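Local coordinates for protein putative cell surface hydrolase (Lactobacillus plantarum, PDB 3LP5) that is of unknown function but, as a DUF915 member of the alpha/beta-hydrolase clan, probably hydrolyses a substrate at the cell surface, at residues A[23-26]-A[27-31]. Residues are numbered along the deposited sequence; the frame is centred on the assembly and turned at random.
Sequences LITE and LGKET. With NA (sodium ion), chain C.
L23, I24, T25 and E26 each accept an i+4 backbone hydrogen bond, from L27, G28, K29 and E30 respectively, with N-H...O angles of 158° to 170°, which defines 23-30 as the regular alpha-helical end of helix 17-30 in this alpha/beta-hydrolase fold. The E30 N to E26 O bond measures 2.8 Å and is the straightest at the carbonyl. On one flank, K29 lies alongside both T25 and E26. The K29 chain bends at chi3, bringing K29 CE 3.9 Å from T25 CG2. K29 NZ stands 3.6 Å from E26 OE1, a long salt bridge, which is consistent with a weak ion pair. The hydroxyl of T25 turns instead to the D21 carbonyl. L23 and L27 both pack on helix 217-231, L23 against N220 and I223, L27 against R228, so this face of helix 17-30 lies against helix 217-231.

T31 is the first residue to leave helical phi/psi, and its hydroxyl and amide approach L27 O from opposite faces of the carbonyl plane, with T31 OG1 at 2.8 Å. Two donors therefore grip one acceptor at the helix C-terminus. The same turn binds a sodium ion through G28 O, both T31 oxygens and a water, completed by K33 O. With chi1 at 53°, T31 places OG1 between its backbone N and carbonyl carbon, where it serves L27 O and also meets sodium at 2.3 Å.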
loop_
_atom_site.group_PDB
_atom_site.type_symbol
_atom_site.label_atom_id
_atom_site.label_comp_id
_atom_site.label_asym_id
_atom_site.label_seq_id
_atom_site.Cartn_x
_atom_site.Cartn_y
_atom_site.Cartn_z
ATOM N N LEU A 23 6.909 -9.824 -5.025
ATOM C CA LEU A 23 7.299 -8.422 -5.079
ATOM C C LEU A 23 8.411 -8.088 -4.112
ATOM O O LEU A 23 9.343 -7.391 -4.496
ATOM C CB LEU A 23 6.099 -7.457 -4.833
ATOM C CG LEU A 23 4.973 -7.550 -5.891
ATOM C CD1 LEU A 23 3.789 -6.604 -5.540
ATOM C CD2 LEU A 23 5.539 -7.240 -7.282
ATOM N N ILE A 24 8.293 -8.519 -2.855
ATOM C CA ILE A 24 9.310 -8.215 -1.831
ATOM C C ILE A 24 10.652 -8.841 -2.157
ATOM O O ILE A 24 11.703 -8.197 -2.071
ATOM C CB ILE A 24 8.896 -8.746 -0.430
ATOM C CG1 ILE A 24 7.471 -8.322 -0.061
ATOM C CG2 ILE A 24 9.932 -8.344 0.668
ATOM C CD1 ILE A 24 7.296 -7.003 0.483
ATOM N N THR A 25 10.642 -10.111 -2.533
ATOM C CA THR A 25 11.888 -10.772 -2.929
ATOM C C THR A 25 12.575 -10.029 -4.066
ATOM O O THR A 25 13.790 -9.772 -4.038
ATOM C CB THR A 25 11.611 -12.198 -3.376
ATOM O OG1 THR A 25 10.914 -12.834 -2.331
ATOM C CG2 THR A 25 12.883 -12.967 -3.583
ATOM N N GLU A 26 11.812 -9.725 -5.096
ATOM C CA GLU A 26 12.378 -9.072 -6.248
ATOM C C GLU A 26 12.796 -7.648 -5.934
ATOM O O GLU A 26 13.852 -7.230 -6.360
ATOM C CB GLU A 26 11.396 -9.144 -7.407
ATOM C CG GLU A 26 11.753 -10.321 -8.328
ATOM C CD GLU A 26 11.753 -11.718 -7.646
ATOM O OE1 GLU A 26 12.837 -12.394 -7.641
ATOM O OE2 GLU A 26 10.656 -12.152 -7.137
ATOM N N LEU A 27 12.005 -6.913 -5.154
ATOM C CA LEU A 27 12.383 -5.574 -4.782
ATOM C C LEU A 27 13.774 -5.602 -4.071
ATOM O O LEU A 27 14.668 -4.778 -4.362
ATOM C CB LEU A 27 11.282 -4.985 -3.890
ATOM C CG LEU A 27 11.464 -3.553 -3.407
ATOM C CD1 LEU A 27 11.654 -2.596 -4.569
ATOM C CD2 LEU A 27 10.315 -3.079 -2.453
ATOM N N GLY A 28 13.970 -6.581 -3.186
ATOM C CA GLY A 28 15.278 -6.738 -2.490
ATOM C C GLY A 28 16.454 -7.016 -3.414
ATOM O O GLY A 28 17.505 -6.367 -3.315
ATOM N N LYS A 29 16.263 -7.944 -4.343
ATOM C CA LYS A 29 17.225 -8.214 -5.356
ATOM C C LYS A 29 17.468 -7.064 -6.324
ATOM O O LYS A 29 18.600 -6.827 -6.672
ATOM C CB LYS A 29 16.839 -9.475 -6.112
ATOM C CG LYS A 29 17.090 -10.714 -5.275
ATOM C CD LYS A 29 17.204 -11.966 -6.102
ATOM C CE LYS A 29 15.904 -12.749 -6.039
ATOM N NZ LYS A 29 16.014 -13.950 -6.947
ATOM N N GLU A 30 16.447 -6.351 -6.773
ATOM C CA GLU A 30 16.706 -5.266 -7.735
ATOM C C GLU A 30 17.282 -3.989 -7.093
ATOM O O GLU A 30 18.042 -3.296 -7.733
ATOM C CB GLU A 30 15.471 -4.914 -8.587
ATOM C CG GLU A 30 15.028 -6.012 -9.585
ATOM C CD GLU A 30 16.053 -6.261 -10.687
ATOM O OE1 GLU A 30 16.364 -5.304 -11.439
ATOM O OE2 GLU A 30 16.551 -7.405 -10.813
ATOM N N THR A 31 16.934 -3.679 -5.856
ATOM C CA THR A 31 17.525 -2.513 -5.201
ATOM C C THR A 31 19.027 -2.736 -4.875
ATOM O O THR A 31 19.395 -3.741 -4.259
ATOM C CB THR A 31 16.778 -2.154 -3.902
ATOM O OG1 THR A 31 16.700 -3.319 -3.067
ATOM C CG2 THR A 31 15.365 -1.622 -4.202
HETATM NA NA NA C . 18.457 -4.551 -2.138
HETATM O O HOH W 1 17.683 -5.480 -0.110
#